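Glutamate--tRNA ligase (Elizabethkingia anophelis, PDB 6B1Z) probably attaches glutamate to its cognate tRNA at the expense of ATP, as a class I aminoacyl-tRNA synthetase with a C-terminal anticodon-binding domain. Local coordinates at residues Gly277-Pro282 with Ala295-Glu300; Lys350-Asn355 with Arg397-Lys402; Leu260-Lys265 with Ala344-Glu349. All blocks are in the same frame, centred on the assembly; numbering follows the deposited sequence. Where two conformers were deposited one is given.

Contact 1: residues Gly277-Pro282 with Ala295-Glu300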
ATOM      1  N   GLY A 277     -13.063  -7.449  -0.824  1.00 49.60           N
ATOM      2  CA  GLY A 277     -13.056  -7.072   0.577  1.00 53.50           C
ATOM      3  C   GLY A 277     -11.694  -6.909   1.227  1.00 49.86           C
ATOM      4  O   GLY A 277     -11.459  -7.428   2.322  1.00 49.85           O
ATOM      5  N   PHE A 278     -10.781  -6.201   0.579  1.00 35.36           N
ATOM      6  CA  PHE A 278      -9.537  -5.807   1.216  1.00 29.51           C
ATOM      7  C   PHE A 278      -9.265  -4.351   0.870  1.00 18.79           C
ATOM      8  O   PHE A 278      -9.776  -3.835  -0.132  1.00 21.63           O
ATOM      9  CB  PHE A 278      -8.346  -6.701   0.816  1.00 30.21           C
ATOM     10  CG  PHE A 278      -8.094  -6.781  -0.670  1.00 27.85           C
ATOM     11  CD1 PHE A 278      -7.340  -5.808  -1.319  1.00 28.23           C
ATOM     12  CD2 PHE A 278      -8.563  -7.858  -1.407  1.00 32.91           C
ATOM     13  CE1 PHE A 278      -7.099  -5.891  -2.683  1.00 28.67           C
ATOM     14  CE2 PHE A 278      -8.324  -7.949  -2.768  1.00 28.17           C
ATOM     15  CZ  PHE A 278      -7.588  -6.959  -3.409  1.00 27.10           C
ATOM     16  N   PRO A 279      -8.495  -3.654   1.696  1.00 19.74           N
ATOM     17  CA  PRO A 279      -8.236  -2.239   1.439  1.00 20.17           C
ATOM     18  C   PRO A 279      -7.222  -2.068   0.319  1.00 23.77           C
ATOM     19  O   PRO A 279      -6.500  -2.992  -0.069  1.00 22.22           O
ATOM     20  CB  PRO A 279      -7.695  -1.719   2.778  1.00 20.83           C
ATOM     21  CG  PRO A 279      -7.171  -2.912   3.479  1.00 25.27           C
ATOM     22  CD  PRO A 279      -7.919  -4.112   2.975  1.00 21.45           C
ATOM     23  N   VAL A 280      -7.197  -0.858  -0.222  1.00 22.33           N
ATOM     24  CA  VAL A 280      -6.269  -0.543  -1.298  1.00 23.68           C
ATOM     25  C   VAL A 280      -5.305   0.580  -0.946  1.00 21.71           C
ATOM     26  O   VAL A 280      -4.271   0.715  -1.623  1.00 22.13           O
ATOM     27  CB  VAL A 280      -7.023  -0.215  -2.602  1.00 25.77           C
ATOM     28  CG1 VAL A 280      -7.704  -1.471  -3.135  1.00 32.40           C
ATOM     29  CG2 VAL A 280      -8.031   0.901  -2.376  1.00 30.00           C
ATOM     30  N   PHE A 281      -5.570   1.361   0.097  1.00 21.76           N
ATOM     31  CA  PHE A 281      -4.680   2.440   0.505  1.00 18.81           C
ATOM     32  C   PHE A 281      -4.139   2.167   1.906  1.00 20.59           C
ATOM     33  O   PHE A 281      -4.825   1.531   2.713  1.00 18.52           O
ATOM     34  CB  PHE A 281      -5.438   3.775   0.494  1.00 17.64           C
ATOM     35  CG  PHE A 281      -6.190   4.031  -0.787  1.00 24.34           C
ATOM     36  CD1 PHE A 281      -5.572   3.870  -2.020  1.00 22.99           C
ATOM     37  CD2 PHE A 281      -7.524   4.408  -0.750  1.00 27.70           C
ATOM     38  CE1 PHE A 281      -6.269   4.107  -3.201  1.00 27.15           C
ATOM     39  CE2 PHE A 281      -8.229   4.646  -1.926  1.00 34.20           C
ATOM     40  CZ  PHE A 281      -7.597   4.492  -3.148  1.00 30.50           C
ATOM     41  N   PRO A 282      -2.922   2.625   2.235  1.00 17.13           N
ATOM     42  CA  PRO A 282      -2.410   2.369   3.597  1.00 15.84           C
ATOM     43  C   PRO A 282      -3.238   3.030   4.687  1.00 17.23           C
ATOM     44  O   PRO A 282      -3.421   2.438   5.760  1.00 17.16           O
ATOM     45  CB  PRO A 282      -0.971   2.918   3.544  1.00 17.39           C
ATOM     46  CG  PRO A 282      -0.990   3.930   2.411  1.00 15.73           C
ATOM     47  CD  PRO A 282      -1.937   3.336   1.394  1.00 16.51           C
ATOM     48  N   ALA A 295     -11.496   2.880   3.641  1.00 24.99           N
ATOM     49  CA  ALA A 295     -10.790   2.540   4.871  1.00 24.71           C
ATOM     50  C   ALA A 295      -9.411   1.979   4.549  1.00 22.85           C
ATOM     51  O   ALA A 295      -9.266   1.118   3.678  1.00 24.17           O
ATOM     52  CB  ALA A 295     -11.599   1.528   5.687  1.00 25.55           C
ATOM     53  N   GLY A 296      -8.394   2.477   5.241  1.00 17.57           N
ATOM     54  CA  GLY A 296      -7.039   2.042   4.968  1.00 17.69           C
ATOM     55  C   GLY A 296      -6.667   0.746   5.683  1.00 17.15           C
ATOM     56  O   GLY A 296      -7.356   0.277   6.594  1.00 17.46           O
ATOM     57  N   TYR A 297      -5.544   0.168   5.244  1.00 15.26           N
ATOM     58  CA  TYR A 297      -4.960  -0.969   5.954  1.00 14.93           C
ATOM     59  C   TYR A 297      -4.815  -0.673   7.441  1.00 17.47           C
ATOM     60  O   TYR A 297      -5.156  -1.505   8.294  1.00 17.45           O
ATOM     61  CB  TYR A 297      -3.594  -1.332   5.362  1.00 16.38           C
ATOM     62  CG  TYR A 297      -3.655  -2.195   4.110  1.00 17.14           C
ATOM     63  CD1 TYR A 297      -3.799  -1.625   2.850  1.00 15.63           C
ATOM     64  CD2 TYR A 297      -3.551  -3.579   4.203  1.00 20.24           C
ATOM     65  CE1 TYR A 297      -3.837  -2.414   1.707  1.00 17.15           C
ATOM     66  CE2 TYR A 297      -3.588  -4.368   3.073  1.00 19.38           C
ATOM     67  CZ  TYR A 297      -3.751  -3.780   1.836  1.00 19.32           C
ATOM     68  OH  TYR A 297      -3.784  -4.564   0.705  1.00 22.89           O
ATOM     69  N   ARG A 298      -4.311   0.522   7.777  1.00 14.42           N
ATOM     70  CA  ARG A 298      -4.090   0.855   9.183  1.00 16.67           C
ATOM     71  C   ARG A 298      -5.393   0.787   9.975  1.00 17.70           C
ATOM     72  O   ARG A 298      -5.465   0.139  11.027  1.00 18.98           O
ATOM     73  CB  ARG A 298      -3.452   2.242   9.308  1.00 17.89           C
ATOM     74  CG  ARG A 298      -3.241   2.671  10.771  1.00 18.01           C
ATOM     75  CD  ARG A 298      -2.726   4.102  10.879  1.00 22.42           C
ATOM     76  NE  ARG A 298      -3.675   5.048  10.296  1.00 23.69           N
ATOM     77  CZ  ARG A 298      -3.452   6.355  10.193  1.00 24.27           C
ATOM     78  NH1 ARG A 298      -2.319   6.865  10.657  1.00 24.60           N
ATOM     79  NH2 ARG A 298      -4.353   7.141   9.625  1.00 24.77           N
ATOM     80  N   GLU A 299      -6.440   1.429   9.472  1.00 16.15           N
ATOM     81  CA  GLU A 299      -7.692   1.496  10.210  1.00 16.07           C
ATOM     82  C   GLU A 299      -8.429   0.163  10.213  1.00 21.69           C
ATOM     83  O   GLU A 299      -9.225  -0.085  11.129  1.00 21.51           O
ATOM     84  CB  GLU A 299      -8.568   2.599   9.626  1.00 19.83           C
ATOM     85  CG  GLU A 299      -8.008   4.013   9.858  1.00 19.51           C
ATOM     86  CD  GLU A 299      -7.035   4.483   8.770  1.00 24.93           C
ATOM     87  OE1 GLU A 299      -6.527   3.652   7.988  1.00 20.21           O
ATOM     88  OE2 GLU A 299      -6.805   5.712   8.681  1.00 26.03           O
ATOM     89  N   GLU A 300      -8.167  -0.699   9.227  1.00 18.08           N
ATOM     90  CA  GLU A 300      -8.737  -2.043   9.208  1.00 17.16           C
ATOM     91  C   GLU A 300      -8.006  -2.998  10.138  1.00 20.36           C
ATOM     92  O   GLU A 300      -8.401  -4.165  10.238  1.00 20.98           O
ATOM     93  CB  GLU A 300      -8.729  -2.606   7.779  1.00 17.28           C
ATOM     94  CG  GLU A 300      -9.766  -1.956   6.868  1.00 19.65           C
ATOM     95  CD  GLU A 300     -11.192  -2.201   7.340  1.00 38.95           C
ATOM     96  OE1 GLU A 300     -11.526  -3.361   7.644  1.00 40.20           O
ATOM     97  OE2 GLU A 300     -11.972  -1.231   7.425  1.00 47.81           O
TER
HETATM   98  O   HOH W   1      -4.459  -3.410  -1.637  1.00 35.57           O
HETATM   99  O   HOH W   2      -8.455   1.518   1.241  1.00 24.47           O
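Phe-281 and Pro-282 offer successive backbone carbonyls to the successive N-H groups of Tyr-297 and Arg-298, where the chain turns after Gly-296 and neither segment is a regular strand. Tyr-297 N donates to Phe-281 O over 3.0 Å, and Arg-298 N to Pro-282 O over 2.9 Å and almost straight, at 173°. Gly-296 suits the join because it has no side chain to meet the Pro-282 carbonyl, and its CA lies 3.2 Å from Phe-281 O in a CA-H...O contact.

Among side chains, Pro-279 and Tyr-297 carry the packing. The proline CG sits above the middle of the phenol ring in a CH-pi contact, 3.5 Å from the centroid and only 6° off the ring normal. Tyr-297 CG stands beside its own backbone N (chi1 -82°), which lays the ring along the 277-282 loop. At its far end a water bridges Tyr-297 OH and Pro-279 O, and a second water joins Val-280 N to Ala-295 O. The polar end of Arg-298 is engaged beyond the two segments as well: NH1 forms a salt bridge with Glu-68 of helix 62-73, while NH2 pairs with neighbouring Glu-299.

Phe-281 meets the ring of His-25 edge-to-face. That histidine belongs to the HLGG sequence, the counterpart here of the class I HIGH signature, so the contact packs beside a hallmark of the synthetase active site.

Contact 2: residues Lys350-Asn355 with Arg397-Lys402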
ATOM      1  N   LYS A 350      -2.503 -13.964   1.826  1.00 17.66           N
ATOM      2  CA  LYS A 350      -1.160 -13.749   2.356  1.00 16.15           C
ATOM      3  C   LYS A 350      -1.107 -12.529   3.260  1.00 16.46           C
ATOM      4  O   LYS A 350      -0.435 -12.547   4.303  1.00 16.81           O
ATOM      5  CB  LYS A 350      -0.171 -13.595   1.206  1.00 21.69           C
ATOM      6  CG  LYS A 350       1.257 -13.754   1.649  1.00 24.86           C
ATOM      7  CD  LYS A 350       1.535 -15.210   1.903  1.00 33.15           C
ATOM      8  CE  LYS A 350       2.938 -15.402   2.407  1.00 38.62           C
ATOM      9  NZ  LYS A 350       3.340 -16.836   2.290  1.00 40.62           N
ATOM     10  N   ALA A 351      -1.824 -11.460   2.904  1.00 14.89           N
ATOM     11  CA  ALA A 351      -1.818 -10.281   3.768  1.00 13.93           C
ATOM     12  C   ALA A 351      -2.406 -10.602   5.135  1.00 14.49           C
ATOM     13  O   ALA A 351      -1.872 -10.173   6.171  1.00 15.43           O
ATOM     14  CB  ALA A 351      -2.585  -9.146   3.096  1.00 18.67           C
ATOM     15  N   LYS A 352      -3.487 -11.387   5.162  1.00 15.01           N
ATOM     16  CA  LYS A 352      -4.090 -11.764   6.433  0.53 15.27           C
ATOM     17  C   LYS A 352      -3.196 -12.732   7.199  1.00 16.92           C
ATOM     18  O   LYS A 352      -3.089 -12.649   8.427  1.00 15.72           O
ATOM     19  CB  LYS A 352      -5.475 -12.353   6.181  0.53 15.55           C
ATOM     20  CG  LYS A 352      -6.443 -11.269   5.712  0.53 14.80           C
ATOM     21  CD  LYS A 352      -7.776 -11.811   5.271  0.53 15.57           C
ATOM     22  CE  LYS A 352      -8.740 -10.674   5.008  0.53 19.94           C
ATOM     23  NZ  LYS A 352     -10.032 -11.192   4.459  0.53 18.40           N
ATOM     24  N   TRP A 353      -2.534 -13.643   6.484  1.00 15.68           N
ATOM     25  CA  TRP A 353      -1.615 -14.575   7.140  1.00 15.25           C
ATOM     26  C   TRP A 353      -0.474 -13.824   7.811  1.00 18.03           C
ATOM     27  O   TRP A 353      -0.133 -14.110   8.960  1.00 15.21           O
ATOM     28  CB  TRP A 353      -1.070 -15.586   6.132  1.00 16.58           C
ATOM     29  CG  TRP A 353      -0.010 -16.528   6.681  1.00 19.07           C
ATOM     30  CD1 TRP A 353      -0.221 -17.727   7.316  1.00 19.05           C
ATOM     31  CD2 TRP A 353       1.417 -16.360   6.606  1.00 17.91           C
ATOM     32  NE1 TRP A 353       0.988 -18.319   7.628  1.00 21.23           N
ATOM     33  CE2 TRP A 353       2.006 -17.498   7.210  1.00 19.38           C
ATOM     34  CE3 TRP A 353       2.254 -15.360   6.093  1.00 20.82           C
ATOM     35  CZ2 TRP A 353       3.389 -17.660   7.318  1.00 19.72           C
ATOM     36  CZ3 TRP A 353       3.637 -15.527   6.197  1.00 24.45           C
ATOM     37  CH2 TRP A 353       4.186 -16.670   6.803  1.00 22.31           C
ATOM     38  N   PHE A 354       0.125 -12.859   7.104  1.00 16.07           N
ATOM     39  CA  PHE A 354       1.162 -12.030   7.719  1.00 15.84           C
ATOM     40  C   PHE A 354       0.645 -11.346   8.979  1.00 16.56           C
ATOM     41  O   PHE A 354       1.351 -11.302   9.997  1.00 14.66           O
ATOM     42  CB  PHE A 354       1.682 -10.981   6.731  1.00 14.82           C
ATOM     43  CG  PHE A 354       2.835 -11.451   5.879  1.00 16.08           C
ATOM     44  CD1 PHE A 354       4.095 -11.693   6.437  1.00 16.54           C
ATOM     45  CD2 PHE A 354       2.676 -11.621   4.513  1.00 16.13           C
ATOM     46  CE1 PHE A 354       5.162 -12.118   5.642  1.00 18.03           C
ATOM     47  CE2 PHE A 354       3.735 -12.031   3.713  1.00 16.96           C
ATOM     48  CZ  PHE A 354       4.982 -12.279   4.269  1.00 18.84           C
ATOM     49  N   ASN A 355      -0.569 -10.782   8.928  1.00 13.52           N
ATOM     50  CA  ASN A 355      -1.105 -10.103  10.108  1.00 13.11           C
ATOM     51  C   ASN A 355      -1.229 -11.076  11.269  1.00 15.92           C
ATOM     52  O   ASN A 355      -0.848 -10.759  12.404  1.00 15.79           O
ATOM     53  CB  ASN A 355      -2.460  -9.443   9.827  1.00 14.24           C
ATOM     54  CG  ASN A 355      -2.594  -8.098  10.566  1.00 16.78           C
ATOM     55  OD1 ASN A 355      -1.736  -7.225  10.417  1.00 17.89           O
ATOM     56  ND2 ASN A 355      -3.617  -7.958  11.414  1.00 16.06           N
ATOM     57  N   ARG A 397      -5.746 -17.588  17.570  1.00 20.10           N
ATOM     58  CA  ARG A 397      -6.679 -17.817  16.471  1.00 22.29           C
ATOM     59  C   ARG A 397      -7.076 -16.552  15.718  1.00 26.25           C
ATOM     60  O   ARG A 397      -7.661 -16.654  14.633  1.00 32.74           O
ATOM     61  CB  ARG A 397      -7.943 -18.501  16.996  1.00 34.56           C
ATOM     62  N   ALA A 398      -6.765 -15.378  16.251  1.00 18.15           N
ATOM     63  CA  ALA A 398      -7.192 -14.111  15.677  1.00 18.25           C
ATOM     64  C   ALA A 398      -6.319 -13.701  14.502  1.00 17.27           C
ATOM     65  O   ALA A 398      -5.110 -13.964  14.467  1.00 18.70           O
ATOM     66  CB  ALA A 398      -7.141 -13.011  16.738  1.00 16.14           C
ATOM     67  N   THR A 399      -6.948 -13.034  13.536  1.00 14.48           N
ATOM     68  CA  THR A 399      -6.227 -12.383  12.451  1.00 17.51           C
ATOM     69  C   THR A 399      -6.075 -10.889  12.690  1.00 16.69           C
ATOM     70  O   THR A 399      -5.069 -10.297  12.280  1.00 16.44           O
ATOM     71  CB  THR A 399      -6.953 -12.639  11.126  1.00 17.18           C
ATOM     72  OG1 THR A 399      -7.116 -14.056  10.966  1.00 17.72           O
ATOM     73  CG2 THR A 399      -6.159 -12.100   9.920  1.00 18.98           C
ATOM     74  N   PHE A 400      -7.045 -10.291  13.382  1.00 15.27           N
ATOM     75  CA  PHE A 400      -7.063  -8.886  13.760  1.00 14.68           C
ATOM     76  C   PHE A 400      -7.451  -8.806  15.226  1.00 15.00           C
ATOM     77  O   PHE A 400      -8.189  -9.667  15.714  1.00 16.54           O
ATOM     78  CB  PHE A 400      -8.080  -8.088  12.915  1.00 15.90           C
ATOM     79  CG  PHE A 400      -7.814  -8.166  11.443  1.00 15.66           C
ATOM     80  CD1 PHE A 400      -6.889  -7.330  10.862  1.00 16.53           C
ATOM     81  CD2 PHE A 400      -8.454  -9.111  10.653  1.00 17.26           C
ATOM     82  CE1 PHE A 400      -6.606  -7.406   9.515  1.00 16.05           C
ATOM     83  CE2 PHE A 400      -8.185  -9.200   9.299  1.00 18.93           C
ATOM     84  CZ  PHE A 400      -7.256  -8.338   8.720  1.00 17.46           C
ATOM     85  N   VAL A 401      -6.991  -7.754  15.916  1.00 16.27           N
ATOM     86  CA  VAL A 401      -7.323  -7.609  17.338  1.00 15.57           C
ATOM     87  C   VAL A 401      -8.834  -7.619  17.558  1.00 16.62           C
ATOM     88  O   VAL A 401      -9.324  -8.206  18.533  1.00 15.96           O
ATOM     89  CB  VAL A 401      -6.674  -6.338  17.919  1.00 14.02           C
ATOM     90  CG1 VAL A 401      -7.219  -6.052  19.324  1.00 17.13           C
ATOM     91  CG2 VAL A 401      -5.181  -6.494  17.939  1.00 17.23           C
ATOM     92  N   LYS A 402      -9.608  -7.015  16.642  1.00 15.52           N
ATOM     93  CA  LYS A 402     -11.058  -6.964  16.830  0.62 16.96           C
ATOM     94  C   LYS A 402     -11.681  -8.358  16.875  1.00 15.78           C
ATOM     95  O   LYS A 402     -12.748  -8.534  17.474  1.00 17.52           O
ATOM     96  CB  LYS A 402     -11.716  -6.131  15.724  0.62 17.27           C
ATOM     97  CG  LYS A 402     -11.775  -6.822  14.356  0.62 16.11           C
ATOM     98  CD  LYS A 402     -12.327  -5.903  13.266  0.62 24.00           C
ATOM     99  CE  LYS A 402     -11.723  -6.271  11.906  0.62 26.25           C
ATOM    100  NZ  LYS A 402     -11.714  -5.130  10.925  0.62 30.99           N
TER
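Lys-352 meets Thr-399 and Phe-400 with the near part of its side chain on helix 348-361. Its CB lies 3.8 Å from Thr-399 CG2, and the same methyl approaches the lysine carbonyl, Lys-352 O, at 3.5 Å. Thr-399 brings that methyl to the helix by setting CG2 anti to its own backbone N. One step further out, Lys-352 CG comes within 4.3 Å of Phe-400 CZ. The aliphatic length of a lysine suits such a border, since its methylenes can lie on apolar groups while the ammonium end, modelled in two conformers, extends past them.

A turn further along the helix, Asn-355 makes the polar link. Its ND2 donates to Thr-399 O over 2.9 Å at an N-H...O angle of 156°, with the donor in the carbonyl plane and the acceptor near the amide plane. ND2 also lies 3.4 Å from Phe-400 CD1; the amide and ring planes are 38° apart. Residues of the 301-303 loop complete its bonding: ND2 donates to Gly-301 O as well, and OD1 accepts from Leu-303 N. Tyr-302, between those two, packs on Lys-352 and Asn-355 and meets the Phe-400 ring edge-to-face.

Asparagine fits here because one amide offers donors and an acceptor at once. With three backbone partners, the buried amide has its flip state defined and its rotation restrained, so the chemistry implies a directional polar tie between helix 348-361, the 301-303 loop and the turn ahead of helix 401-406, flanked by modest apolar packing.

Contact 3: residues Leu260-Lys265 with Ala344-Glu349. With FMT (formic acid), chain D.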
ATOM      1  N   LEU A 260      -0.210  -7.671  -9.925  1.00 18.15           N
ATOM      2  CA  LEU A 260      -1.276  -8.322 -10.666  1.00 20.67           C
ATOM      3  C   LEU A 260      -2.507  -8.573  -9.788  1.00 20.26           C
ATOM      4  O   LEU A 260      -2.440  -8.589  -8.554  1.00 21.51           O
ATOM      5  CB  LEU A 260      -0.765  -9.632 -11.265  1.00 21.25           C
ATOM      6  CG  LEU A 260       0.455  -9.470 -12.174  1.00 23.97           C
ATOM      7  CD1 LEU A 260       0.952 -10.823 -12.619  1.00 26.33           C
ATOM      8  CD2 LEU A 260       0.118  -8.607 -13.381  1.00 26.32           C
ATOM      9  N   LYS A 261      -3.644  -8.767 -10.459  1.00 25.14           N
ATOM     10  CA  LYS A 261      -4.890  -9.067  -9.767  1.00 27.31           C
ATOM     11  C   LYS A 261      -4.770 -10.376  -8.988  1.00 28.71           C
ATOM     12  O   LYS A 261      -3.978 -11.257  -9.344  1.00 30.51           O
ATOM     13  CB  LYS A 261      -6.040  -9.189 -10.767  1.00 28.57           C
ATOM     14  CG  LYS A 261      -6.492  -7.879 -11.349  1.00 35.99           C
ATOM     15  CD  LYS A 261      -7.782  -8.069 -12.140  1.00 35.26           C
ATOM     16  CE  LYS A 261      -8.184  -6.791 -12.844  1.00 47.10           C
ATOM     17  NZ  LYS A 261      -8.304  -5.656 -11.887  1.00 48.45           N
ATOM     18  N   PRO A 262      -5.566 -10.546  -7.930  1.00 31.68           N
ATOM     19  CA  PRO A 262      -5.505 -11.816  -7.190  1.00 32.77           C
ATOM     20  C   PRO A 262      -5.860 -13.016  -8.046  1.00 36.68           C
ATOM     21  O   PRO A 262      -5.281 -14.095  -7.875  1.00 35.09           O
ATOM     22  CB  PRO A 262      -6.521 -11.611  -6.056  1.00 38.27           C
ATOM     23  CG  PRO A 262      -6.669 -10.139  -5.919  1.00 38.64           C
ATOM     24  CD  PRO A 262      -6.483  -9.576  -7.305  1.00 34.07           C
ATOM     25  N   GLU A 263      -6.804 -12.854  -8.963  1.00 29.44           N
ATOM     26  CA  GLU A 263      -7.244 -13.945  -9.820  1.00 38.91           C
ATOM     27  C   GLU A 263      -7.579 -13.379 -11.188  1.00 39.72           C
ATOM     28  O   GLU A 263      -8.075 -12.253 -11.300  1.00 45.60           O
ATOM     29  CB  GLU A 263      -8.454 -14.690  -9.210  1.00 40.44           C
ATOM     30  CG  GLU A 263      -8.087 -15.522  -7.968  1.00 37.69           C
ATOM     31  CD  GLU A 263      -9.289 -15.975  -7.146  1.00 42.65           C
ATOM     32  OE1 GLU A 263     -10.436 -15.740  -7.577  1.00 38.37           O
ATOM     33  OE2 GLU A 263      -9.075 -16.566  -6.062  1.00 44.60           O
ATOM     34  N   GLY A 264      -7.289 -14.157 -12.226  1.00 46.88           N
ATOM     35  CA  GLY A 264      -7.547 -13.725 -13.578  1.00 43.26           C
ATOM     36  C   GLY A 264      -6.430 -12.871 -14.150  1.00 42.79           C
ATOM     37  O   GLY A 264      -5.374 -12.656 -13.543  1.00 40.54           O
ATOM     38  N   LYS A 265      -6.687 -12.376 -15.360  1.00 41.81           N
ATOM     39  CA  LYS A 265      -5.760 -11.503 -16.062  1.00 40.31           C
ATOM     40  C   LYS A 265      -5.935 -10.052 -15.611  1.00 42.58           C
ATOM     41  O   LYS A 265      -6.976  -9.661 -15.075  1.00 49.08           O
ATOM     42  CB  LYS A 265      -5.967 -11.612 -17.574  1.00 48.01           C
ATOM     43  N   ALA A 344       3.828  -9.843  -9.854  1.00 21.98           N
ATOM     44  CA  ALA A 344       3.439 -10.620  -8.683  1.00 23.02           C
ATOM     45  C   ALA A 344       1.954 -10.404  -8.425  1.00 22.07           C
ATOM     46  O   ALA A 344       1.490  -9.260  -8.416  1.00 21.17           O
ATOM     47  CB  ALA A 344       4.264 -10.199  -7.462  1.00 23.76           C
ATOM     48  N   ARG A 345       1.215 -11.489  -8.206  1.00 27.43           N
ATOM     49  CA  ARG A 345      -0.206 -11.382  -7.880  1.00 24.46           C
ATOM     50  C   ARG A 345      -0.399 -10.937  -6.438  1.00 24.03           C
ATOM     51  O   ARG A 345       0.225 -11.481  -5.515  1.00 25.00           O
ATOM     52  CB  ARG A 345      -0.923 -12.715  -8.085  1.00 22.85           C
ATOM     53  CG  ARG A 345      -1.171 -13.088  -9.526  1.00 26.87           C
ATOM     54  CD  ARG A 345      -2.185 -14.225  -9.578  1.00 32.82           C
ATOM     55  NE  ARG A 345      -2.388 -14.744 -10.925  1.00 32.76           N
ATOM     56  CZ  ARG A 345      -3.297 -14.282 -11.780  1.00 33.85           C
ATOM     57  NH1 ARG A 345      -4.094 -13.280 -11.435  1.00 31.98           N
ATOM     58  NH2 ARG A 345      -3.416 -14.829 -12.981  1.00 40.42           N
ATOM     59  N   PHE A 346      -1.282  -9.964  -6.234  1.00 20.20           N
ATOM     60  CA  PHE A 346      -1.663  -9.633  -4.870  1.00 20.16           C
ATOM     61  C   PHE A 346      -2.456 -10.786  -4.260  1.00 18.55           C
ATOM     62  O   PHE A 346      -3.262 -11.426  -4.937  1.00 22.69           O
ATOM     63  CB  PHE A 346      -2.506  -8.359  -4.826  1.00 19.07           C
ATOM     64  CG  PHE A 346      -2.967  -8.026  -3.441  1.00 17.78           C
ATOM     65  CD1 PHE A 346      -2.081  -7.486  -2.522  1.00 21.00           C
ATOM     66  CD2 PHE A 346      -4.260  -8.323  -3.035  1.00 21.31           C
ATOM     67  CE1 PHE A 346      -2.487  -7.214  -1.221  1.00 20.25           C
ATOM     68  CE2 PHE A 346      -4.670  -8.058  -1.732  1.00 22.13           C
ATOM     69  CZ  PHE A 346      -3.787  -7.505  -0.831  1.00 21.06           C
ATOM     70  N   SER A 347      -2.246 -11.037  -2.960  1.00 18.08           N
ATOM     71  CA  SER A 347      -2.966 -12.091  -2.238  1.00 17.10           C
ATOM     72  C   SER A 347      -3.517 -11.535  -0.935  1.00 16.60           C
ATOM     73  O   SER A 347      -2.755 -11.225  -0.013  1.00 16.40           O
ATOM     74  CB  SER A 347      -2.054 -13.291  -1.960  1.00 20.68           C
ATOM     75  OG  SER A 347      -2.698 -14.280  -1.160  1.00 20.67           O
ATOM     76  N   ALA A 348      -4.841 -11.421  -0.848  1.00 20.62           N
ATOM     77  CA  ALA A 348      -5.450 -11.047   0.416  1.00 18.58           C
ATOM     78  C   ALA A 348      -5.190 -12.114   1.477  1.00 16.81           C
ATOM     79  O   ALA A 348      -4.975 -11.793   2.653  1.00 17.33           O
ATOM     80  CB  ALA A 348      -6.947 -10.820   0.217  1.00 24.00           C
ATOM     81  N   GLU A 349      -5.180 -13.387   1.062  1.00 18.70           N
ATOM     82  CA  GLU A 349      -4.871 -14.490   1.973  1.00 17.70           C
ATOM     83  C   GLU A 349      -3.517 -14.281   2.633  1.00 17.04           C
ATOM     84  O   GLU A 349      -3.381 -14.404   3.856  1.00 16.33           O
ATOM     85  CB  GLU A 349      -4.873 -15.815   1.204  1.00 18.46           C
ATOM     86  CG  GLU A 349      -4.372 -17.010   2.028  1.00 24.08           C
ATOM     87  CD  GLU A 349      -5.436 -17.616   2.911  1.00 24.04           C
ATOM     88  OE1 GLU A 349      -6.641 -17.332   2.694  1.00 23.28           O
ATOM     89  OE2 GLU A 349      -5.073 -18.391   3.832  1.00 21.44           O
TER
HETATM   90  C   FMT D 603      -6.075 -14.776  -2.496  1.00 48.95           C
HETATM   91  O1  FMT D 603      -6.371 -14.012  -1.576  1.00 35.64           O
HETATM   92  O2  FMT D 603      -4.924 -15.051  -2.834  1.00 45.54           O
HETATM   93  O   HOH W   3      -3.503 -14.238  -5.435  1.00 35.17           O
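Leu-260 and Arg-345 face each other in a single beta bridge, CA atoms 4.3 Å apart, closed by Leu-260 N to Ala-344 O at 2.8 Å and by Phe-346 N to Leu-260 O at 2.9 Å.

The Arg-345 side chain reaches across to the turn that follows Leu-260. Extended from CG to NE, it lays its methylenes past Lys-261 O and puts its guanidinium edge among backbone carbonyls. NH1 donates to Lys-261 O over 2.9 Å, coming from above that carbonyl plane, while NH1 and NH2 together grip Gly-264 O end-on. The NH1 to Gly-264 O separation of 2.5 Å is unusually short, and its exact value is doubtful; the NH2 arm measures 3.0 Å. A long side chain with several N-H groups suits this place, since NH1 alone meets both carbonyls, and Gly-264 suits a turn with positive phi. Pro-262 packs against Phe-346: its CA is 3.2 Å from Phe-346 O in a CA-H...O contact, and its CG meets the edge of the phenylalanine ring.

Ser-347 is the N-cap of helix 348-361, its OG accepting from Lys-350 N. A formate, probably from the crystallisation liquor, sits at this helix start, bound by Ser-347 OG and Glu-349 N.

Lys-261 NZ reaches forward to Lys-267 O and Asp-272. The loop held here thus leads straight into the KLSKR sequence, the counterpart of the KMSKS signature loop of class I synthetases.

Contact 1 is nested within the chain loop that contact 3 closes, and their centres are 16 Å apart. They meet through aromatic side chains: Phe-346 CZ lies 3.3 Å from Tyr-297 OH, and Phe-346 CE2 lies 3.4 Å from Phe-278 CE1. Segment 260-265 lies just before the KLSKR sequence and segment 277-282 follows helix 270-276, so these two segments flank the signature along the chain. Contact 2 begins where contact 3 ends, on helix 348-361, with centres 18 Å apart. It also touches contact 1, 13 Å away between centres, through Glu-300 O and Phe-400 CD1 at 3.6 Å. That touch and the shared helix link catalytic and anticodon-binding parts.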